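Local coordinates for hypothetical protein (Bacteroides eggerthii, PDB 4JGL) that is of unknown function but adopts a streptavidin-like beta fold with two extra alpha helices and binds calcium ions, at residues 121-126 against 135-140; 76-81 against 114-119. One frame throughout, in Å; residues are numbered along the deposited sequence. Where two conformers were deposited one is given.

Contacts 1 and 2 lie side by side in one curled antiparallel sheet, their centres about 9 Å apart, and both are partly buried. Contact 2 (76-81 with 114-119) pairs strand 78-92 with strand 112-116; the latter pairs with strand 125-127, which contact 1 (121-126 with 135-140) ties to strand 135-140. A backbone hydrogen bond from V126 N to I115 O joins the two. Contact 1 holds more buried residues and is shaped by a classic bulge and by tyrosines on both faces of the sheet, whereas contact 2 is a regular pair whose outer end sets N78 and the exposed D77 against I115 and P116. Both supply ligands to the same calcium ion, S123 and T117 respectively.

Contact 1 (121-126 against 135-140); sequences ENSAYV and YYYLCG. With CA (calcium ion), chain C; CA (calcium ion), chain D.
The ring of Y137 carries V126 on one face: CG2 of V126 sits 3.6 Å from the centroid of the Y137 ring, 11° off its normal, a CH-pi contact over the centre. CG2 of V126 is placed there by lying opposite the backbone N, while CG of Y137 swings beside its own N (chi1 -70°), and the two side chains run alongside each other. The Y137 ring also meets F38 edge-to-face, and its hydroxyl is hydrogen-bonded to the backbone at A31 and F34. On the other face of the sheet, the Y125 side chain runs obliquely across that of L138, CD1 of Y125 lying 3.8 Å from CD1 of L138.

Between these layers a classic beta bulge sets A124 and Y125 together against L138. L138 O accepts from A124 N at 2.8 Å, almost in line with its C=O, and from Y125 N at 3.1 Å on an in-plane lone pair. In return L138 N donates to Y125 O at 2.9 Å, from above the carbonyl plane. Next along this hairpin, V126 and Y137 form a non-hydrogen-bonded pair.

Just before the bulge, S123 O binds a calcium ion at 2.3 Å, and water 2 on that ion donates to A124 O. With two donors on one carbonyl, the bulge is probably held firmly beside the metal, consistent with the S123 carbonyl facing the ion.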
ATOM      1  N   GLU A 121      -1.752  14.618  14.286  1.00 12.71           N
ATOM      2  CA  GLU A 121      -2.006  15.211  12.975  0.50 13.00           C
ATOM      3  C   GLU A 121      -0.986  14.754  11.926  1.00 13.24           C
ATOM      4  O   GLU A 121      -1.140  15.043  10.746  1.00 15.30           O
ATOM      5  CB  GLU A 121      -2.120  16.757  13.028  0.50 15.93           C
ATOM      6  CG  GLU A 121      -0.820  17.553  13.146  0.50 18.39           C
ATOM      7  CD  GLU A 121      -1.022  19.087  13.033  0.50 17.40           C
ATOM      8  OE1 GLU A 121      -2.179  19.516  12.936  0.50 20.25           O
ATOM      9  OE2 GLU A 121      -0.039  19.859  13.050  0.50 14.49           O
ATOM     10  N   ASN A 122       0.044  14.034  12.354  1.00 13.04           N
ATOM     11  CA  ASN A 122       1.108  13.574  11.450  1.00 14.24           C
ATOM     12  C   ASN A 122       0.892  12.155  10.902  1.00 11.35           C
ATOM     13  O   ASN A 122       1.743  11.621  10.197  1.00 12.59           O
ATOM     14  CB  ASN A 122       2.488  13.634  12.172  1.00 17.01           C
ATOM     15  CG  ASN A 122       2.973  15.032  12.425  1.00 24.89           C
ATOM     16  OD1 ASN A 122       2.594  15.966  11.744  1.00 26.04           O
ATOM     17  ND2 ASN A 122       3.866  15.169  13.399  1.00 36.68           N
ATOM     18  N   SER A 123      -0.244  11.555  11.239  1.00 10.23           N
ATOM     19  CA  SER A 123      -0.634  10.268  10.714  1.00 10.39           C
ATOM     20  C   SER A 123      -2.140  10.295  10.487  1.00 10.14           C
ATOM     21  O   SER A 123      -2.895  10.981  11.193  1.00 10.35           O
ATOM     22  CB  SER A 123      -0.273   9.144  11.671  1.00 11.26           C
ATOM     23  OG  SER A 123      -0.988   9.268  12.885  1.00 12.48           O
ATOM     24  N   ALA A 124      -2.579   9.525   9.507  1.00  9.78           N
ATOM     25  CA  ALA A 124      -3.999   9.372   9.185  1.00  9.50           C
ATOM     26  C   ALA A 124      -4.616   8.125   9.828  1.00  9.57           C
ATOM     27  O   ALA A 124      -5.741   8.180  10.346  1.00 11.16           O
ATOM     28  CB  ALA A 124      -4.171   9.317   7.668  1.00 10.51           C
ATOM     29  N   TYR A 125      -3.859   7.028   9.848  1.00  9.54           N
ATOM     30  CA  TYR A 125      -4.346   5.758  10.401  1.00  8.82           C
ATOM     31  C   TYR A 125      -3.192   4.988  11.018  1.00  8.85           C
ATOM     32  O   TYR A 125      -2.023   5.237  10.702  1.00  9.70           O
ATOM     33  CB  TYR A 125      -5.003   4.861   9.335  1.00 10.21           C
ATOM     34  CG  TYR A 125      -6.160   5.454   8.614  1.00 10.36           C
ATOM     35  CD1 TYR A 125      -5.985   6.276   7.524  1.00 10.59           C
ATOM     36  CD2 TYR A 125      -7.456   5.202   9.028  1.00 10.61           C
ATOM     37  CE1 TYR A 125      -7.081   6.841   6.852  1.00 12.17           C
ATOM     38  CE2 TYR A 125      -8.537   5.764   8.390  1.00 12.46           C
ATOM     39  CZ  TYR A 125      -8.353   6.587   7.312  1.00 12.60           C
ATOM     40  OH  TYR A 125      -9.429   7.157   6.664  1.00 15.54           O
ATOM     41  N   VAL A 126      -3.539   4.013  11.850  1.00  9.23           N
ATOM     42  CA  VAL A 126      -2.606   3.015  12.349  1.00  9.41           C
ATOM     43  C   VAL A 126      -3.297   1.650  12.289  1.00  9.95           C
ATOM     44  O   VAL A 126      -4.520   1.554  12.447  1.00 10.55           O
ATOM     45  CB  VAL A 126      -2.145   3.357  13.794  1.00 10.60           C
ATOM     46  CG1 VAL A 126      -3.317   3.344  14.787  1.00 11.75           C
ATOM     47  CG2 VAL A 126      -0.992   2.432  14.244  1.00 11.28           C
ATOM     48  N   TYR A 135       3.563  -1.962  14.273  1.00 10.24           N
ATOM     49  CA  TYR A 135       2.366  -1.379  13.697  1.00  9.79           C
ATOM     50  C   TYR A 135       2.691  -0.539  12.479  1.00  9.55           C
ATOM     51  O   TYR A 135       3.512   0.364  12.569  1.00 10.17           O
ATOM     52  CB  TYR A 135       1.660  -0.487  14.716  1.00 10.80           C
ATOM     53  CG  TYR A 135       1.169  -1.230  15.934  1.00 11.77           C
ATOM     54  CD1 TYR A 135      -0.052  -1.862  15.926  1.00 13.45           C
ATOM     55  CD2 TYR A 135       1.943  -1.323  17.087  1.00 13.47           C
ATOM     56  CE1 TYR A 135      -0.515  -2.546  17.030  1.00 13.86           C
ATOM     57  CE2 TYR A 135       1.483  -2.008  18.191  1.00 15.05           C
ATOM     58  CZ  TYR A 135       0.258  -2.606  18.169  1.00 14.95           C
ATOM     59  OH  TYR A 135      -0.188  -3.288  19.294  1.00 19.31           O
ATOM     60  N   TYR A 136       2.045  -0.842  11.353  1.00  9.95           N
ATOM     61  CA  TYR A 136       2.109   0.038  10.209  1.00  9.64           C
ATOM     62  C   TYR A 136       1.188   1.230  10.422  1.00  9.45           C
ATOM     63  O   TYR A 136       0.061   1.091  10.889  1.00 11.47           O
ATOM     64  CB  TYR A 136       1.688  -0.695   8.937  1.00  9.88           C
ATOM     65  CG  TYR A 136       2.779  -1.537   8.341  1.00 10.88           C
ATOM     66  CD1 TYR A 136       3.826  -0.957   7.641  1.00 11.42           C
ATOM     67  CD2 TYR A 136       2.768  -2.915   8.460  1.00 13.32           C
ATOM     68  CE1 TYR A 136       4.861  -1.720   7.093  1.00 13.57           C
ATOM     69  CE2 TYR A 136       3.780  -3.686   7.903  1.00 15.56           C
ATOM     70  CZ  TYR A 136       4.825  -3.085   7.225  1.00 15.82           C
ATOM     71  OH  TYR A 136       5.841  -3.876   6.712  1.00 20.18           O
ATOM     72  N   TYR A 137       1.669   2.400  10.044  1.00  9.11           N
ATOM     73  CA  TYR A 137       0.877   3.606   9.989  1.00  9.07           C
ATOM     74  C   TYR A 137       0.599   3.981   8.549  1.00  9.24           C
ATOM     75  O   TYR A 137       1.321   3.570   7.635  1.00 10.92           O
ATOM     76  CB  TYR A 137       1.625   4.754  10.662  1.00 10.24           C
ATOM     77  CG  TYR A 137       1.733   4.615  12.170  1.00  9.89           C
ATOM     78  CD1 TYR A 137       2.551   3.654  12.760  1.00 10.14           C
ATOM     79  CD2 TYR A 137       1.022   5.450  13.014  1.00 10.44           C
ATOM     80  CE1 TYR A 137       2.671   3.560  14.137  1.00 10.70           C
ATOM     81  CE2 TYR A 137       1.145   5.356  14.386  1.00 11.52           C
ATOM     82  CZ  TYR A 137       1.981   4.419  14.935  1.00 11.03           C
ATOM     83  OH  TYR A 137       2.058   4.350  16.319  1.00 13.52           O
ATOM     84  N   LEU A 138      -0.451   4.779   8.356  1.00  8.78           N
ATOM     85  CA  LEU A 138      -0.701   5.450   7.077  1.00  8.71           C
ATOM     86  C   LEU A 138      -0.531   6.932   7.353  1.00  8.62           C
ATOM     87  O   LEU A 138      -1.314   7.543   8.072  1.00  9.84           O
ATOM     88  CB  LEU A 138      -2.114   5.179   6.552  1.00  9.19           C
ATOM     89  CG  LEU A 138      -2.492   3.743   6.246  1.00 10.84           C
ATOM     90  CD1 LEU A 138      -3.908   3.646   5.719  1.00 12.27           C
ATOM     91  CD2 LEU A 138      -1.555   3.123   5.268  1.00 14.79           C
ATOM     92  N   CYS A 139       0.486   7.540   6.743  1.00  8.84           N
ATOM     93  CA  CYS A 139       0.762   8.967   6.822  1.00  8.74           C
ATOM     94  C   CYS A 139       0.511   9.575   5.463  1.00  9.36           C
ATOM     95  O   CYS A 139       1.183   9.216   4.490  1.00  9.04           O
ATOM     96  CB  CYS A 139       2.206   9.206   7.264  1.00 10.03           C
ATOM     97  SG  CYS A 139       2.645   8.435   8.838  1.00 11.87           S
ATOM     98  N   GLY A 140      -0.474  10.457   5.359  1.00  9.72           N
ATOM     99  CA  GLY A 140      -0.785  11.040   4.054  1.00  9.63           C
ATOM    100  C   GLY A 140       0.430  11.701   3.442  1.00 11.08           C
ATOM    101  O   GLY A 140       1.160  12.423   4.121  1.00 11.08           O
TER
HETATM  102 CA    CA C 201       0.072  22.120  12.347  0.75 17.11          CA
HETATM  103 CA    CA D 202      -4.510  11.611  12.762  1.00 11.62          CA
HETATM  104  O   HOH W   1      -2.366  22.088  12.497  1.00 19.01           O
HETATM  105  O   HOH W   2      -6.461  10.503  12.030  1.00 14.05           O
HETATM  106  O   HOH W   3       2.296  21.300  12.232  1.00 26.66           O
HETATM  107  O   HOH W   4       0.227  22.729  14.525  1.00 33.01           O
HETATM  108  O   HOH W   5      -5.811  13.459  13.532  1.00 16.02           O

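Contact 2 (76-81 against 114-119); sequences GDNIQC and FIPTPD. With CA (calcium ion), chain D.
I79 and F114 exchange two backbone hydrogen bonds, the mark of an antiparallel hydrogen-bonded pair. I79 N reaches F114 O at 2.9 Å within the carbonyl plane, and F114 N returns to I79 O at 2.9 Å, straighter at the hydrogen (169°) but tilted 22° from the plane of its acceptor. The same F114 O takes a CA-H...O contact from N78, whose CA lies 3.3 Å away. Past P116, segment 114-119 runs on to a calcium ion, which T117 grips through its carbonyl O and its OG1, the latter at 2.5 Å. C120 and S123 complete the protein share of this site, and water 2, a further ligand, accepts from T117 N.

Segments 78-81 and 114-116 run antiparallel (173°) as neighbours in the curled sheet of the streptavidin-like fold. On the face bearing I79 and F114, the CB atoms of that pair pack together, and the sulfur of C81 comes to the edge of the F114 ring, 5.1 Å from its centroid in a sulfur-aromatic contact. Rings of F55 and F112 also meet that of F114, and Y125 touches I79 and F114.

The N78 side chain runs beside that of I115 in the same direction, its OD1 3.4 Å from CG2 of I115. Roughly at right angles to it lies P116, its CD 3.6 Å from N78 OD1. Outermost, CB of D77 rests 3.7 Å from CG of P116.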
ATOM      1  N   GLY A  76     -17.403   1.932   9.474  1.00 13.21           N
ATOM      2  CA  GLY A  76     -17.360   3.258  10.041  1.00 12.64           C
ATOM      3  C   GLY A  76     -16.152   4.025   9.516  1.00 13.52           C
ATOM      4  O   GLY A  76     -15.985   4.210   8.313  1.00 14.97           O
ATOM      5  N   ASP A  77     -15.303   4.446  10.432  1.00 13.14           N
ATOM      6  CA  ASP A  77     -14.072   5.139  10.063  1.00 14.16           C
ATOM      7  C   ASP A  77     -12.907   4.197   9.739  1.00 12.43           C
ATOM      8  O   ASP A  77     -11.840   4.670   9.324  1.00 14.45           O
ATOM      9  CB  ASP A  77     -13.604   6.022  11.209  1.00 15.54           C
ATOM     10  CG  ASP A  77     -14.449   7.248  11.417  1.00 20.25           C
ATOM     11  OD1 ASP A  77     -14.868   7.890  10.422  1.00 21.92           O
ATOM     12  OD2 ASP A  77     -14.616   7.573  12.610  1.00 26.20           O
ATOM     13  N   ASN A  78     -13.078   2.905   9.959  1.00 11.53           N
ATOM     14  CA  ASN A  78     -11.997   1.952   9.789  1.00 11.20           C
ATOM     15  C   ASN A  78     -11.918   1.399   8.384  1.00 11.70           C
ATOM     16  O   ASN A  78     -12.930   1.077   7.774  1.00 14.05           O
ATOM     17  CB  ASN A  78     -12.156   0.818  10.769  1.00 12.17           C
ATOM     18  CG  ASN A  78     -12.149   1.263  12.197  1.00 13.09           C
ATOM     19  OD1 ASN A  78     -11.782   2.394  12.524  1.00 14.62           O
ATOM     20  ND2 ASN A  78     -12.573   0.367  13.072  1.00 17.04           N
ATOM     21  N   ILE A  79     -10.690   1.245   7.886  1.00 11.57           N
ATOM     22  CA  ILE A  79     -10.436   0.647   6.597  1.00 11.75           C
ATOM     23  C   ILE A  79     -10.087  -0.819   6.818  1.00 11.44           C
ATOM     24  O   ILE A  79      -9.032  -1.132   7.374  1.00 12.87           O
ATOM     25  CB  ILE A  79      -9.283   1.335   5.857  1.00 11.10           C
ATOM     26  CG1 ILE A  79      -9.482   2.842   5.756  1.00 13.53           C
ATOM     27  CG2 ILE A  79      -9.080   0.743   4.470  1.00 13.23           C
ATOM     28  CD1 ILE A  79      -8.227   3.582   5.241  1.00 15.54           C
ATOM     29  N   GLN A  80     -10.941  -1.730   6.355  1.00 11.66           N
ATOM     30  CA  GLN A  80     -10.716  -3.157   6.483  1.00 12.04           C
ATOM     31  C   GLN A  80     -10.215  -3.726   5.158  1.00 12.60           C
ATOM     32  O   GLN A  80     -10.967  -3.745   4.165  1.00 13.78           O
ATOM     33  CB  GLN A  80     -12.016  -3.881   6.840  1.00 15.71           C
ATOM     34  CG  GLN A  80     -12.551  -3.580   8.194  1.00 21.37           C
ATOM     35  CD  GLN A  80     -13.832  -4.370   8.481  1.00 24.18           C
ATOM     36  OE1 GLN A  80     -14.593  -4.700   7.573  1.00 32.45           O
ATOM     37  NE2 GLN A  80     -14.061  -4.665   9.740  1.00 27.16           N
ATOM     38  N   CYS A  81      -9.020  -4.298   5.189  1.00 12.92           N
ATOM     39  CA  CYS A  81      -8.274  -4.703   3.997  1.00 12.04           C
ATOM     40  C   CYS A  81      -8.073  -6.216   3.964  1.00 13.00           C
ATOM     41  O   CYS A  81      -7.538  -6.801   4.905  1.00 15.48           O
ATOM     42  CB  CYS A  81      -6.886  -4.030   3.948  1.00 12.71           C
ATOM     43  SG  CYS A  81      -6.909  -2.275   3.975  1.00 14.82           S
ATOM     44  N   PHE A 114      -7.197  -0.595   9.499  1.00 10.69           N
ATOM     45  CA  PHE A 114      -6.607   0.701   9.784  1.00 10.60           C
ATOM     46  C   PHE A 114      -7.637   1.576  10.489  1.00 11.67           C
ATOM     47  O   PHE A 114      -8.758   1.751   9.977  1.00 12.65           O
ATOM     48  CB  PHE A 114      -6.127   1.359   8.500  1.00 10.78           C
ATOM     49  CG  PHE A 114      -4.935   0.677   7.889  1.00 11.37           C
ATOM     50  CD1 PHE A 114      -3.691   0.720   8.522  1.00 12.14           C
ATOM     51  CD2 PHE A 114      -5.041  -0.016   6.714  1.00 13.05           C
ATOM     52  CE1 PHE A 114      -2.587   0.077   7.965  1.00 13.73           C
ATOM     53  CE2 PHE A 114      -3.943  -0.657   6.157  1.00 14.28           C
ATOM     54  CZ  PHE A 114      -2.728  -0.619   6.802  1.00 14.63           C
ATOM     55  N   ILE A 115      -7.253   2.113  11.653  1.00 11.12           N
ATOM     56  CA  ILE A 115      -8.120   2.958  12.458  1.00 11.42           C
ATOM     57  C   ILE A 115      -7.537   4.372  12.529  1.00 10.49           C
ATOM     58  O   ILE A 115      -6.323   4.559  12.434  1.00 10.76           O
ATOM     59  CB  ILE A 115      -8.337   2.400  13.875  1.00 13.00           C
ATOM     60  CG1 ILE A 115      -7.059   2.408  14.696  1.00 13.58           C
ATOM     61  CG2 ILE A 115      -8.939   0.995  13.810  1.00 17.15           C
ATOM     62  CD1 ILE A 115      -7.295   2.000  16.163  1.00 17.80           C
ATOM     63  N   PRO A 116      -8.389   5.398  12.672  1.00 11.29           N
ATOM     64  CA  PRO A 116      -7.844   6.745  12.725  1.00 11.23           C
ATOM     65  C   PRO A 116      -6.932   6.986  13.923  1.00 11.35           C
ATOM     66  O   PRO A 116      -6.957   6.244  14.913  1.00 12.70           O
ATOM     67  CB  PRO A 116      -9.087   7.632  12.829  1.00 13.48           C
ATOM     68  CG  PRO A 116     -10.170   6.804  12.221  1.00 14.26           C
ATOM     69  CD  PRO A 116      -9.858   5.389  12.606  1.00 12.90           C
ATOM     70  N   THR A 117      -6.161   8.060  13.828  1.00 11.65           N
ATOM     71  CA  THR A 117      -5.289   8.541  14.895  1.00 12.61           C
ATOM     72  C   THR A 117      -5.757   9.947  15.316  1.00 13.67           C
ATOM     73  O   THR A 117      -5.192  10.951  14.916  1.00 12.64           O
ATOM     74  CB  THR A 117      -3.829   8.531  14.443  1.00 11.40           C
ATOM     75  OG1 THR A 117      -3.701   9.294  13.259  1.00 10.52           O
ATOM     76  CG2 THR A 117      -3.349   7.100  14.192  1.00 11.21           C
ATOM     77  N   PRO A 118      -6.837  10.028  16.122  1.00 14.96           N
ATOM     78  CA  PRO A 118      -7.397  11.348  16.405  1.00 15.66           C
ATOM     79  C   PRO A 118      -6.445  12.307  17.104  1.00 17.31           C
ATOM     80  O   PRO A 118      -6.590  13.525  16.947  1.00 22.48           O
ATOM     81  CB  PRO A 118      -8.618  11.035  17.286  1.00 18.48           C
ATOM     82  CG  PRO A 118      -8.409   9.643  17.790  1.00 18.76           C
ATOM     83  CD  PRO A 118      -7.593   8.939  16.762  1.00 16.32           C
ATOM     84  N   ASP A 119      -5.476  11.782  17.843  1.00 15.89           N
ATOM     85  CA  ASP A 119      -4.589  12.613  18.645  1.00 19.60           C
ATOM     86  C   ASP A 119      -3.267  12.977  17.965  1.00 18.54           C
ATOM     87  O   ASP A 119      -2.407  13.614  18.573  1.00 22.50           O
ATOM     88  CB  ASP A 119      -4.311  11.919  19.984  1.00 22.77           C
ATOM     89  CG  ASP A 119      -5.586  11.673  20.799  1.00 31.24           C
ATOM     90  OD1 ASP A 119      -6.543  12.468  20.685  1.00 33.94           O
ATOM     91  OD2 ASP A 119      -5.620  10.675  21.539  1.00 40.60           O
TER
HETATM   92 CA    CA D 202      -4.510  11.611  12.762  1.00 11.62          CA
HETATM   93  O   HOH W   2      -6.461  10.503  12.030  1.00 14.05           O
HETATM   94  O   HOH W   5      -5.811  13.459  13.532  1.00 16.02           O
HETATM   95  O   HOH W   6      -4.688  13.128  10.921  1.00 14.05           O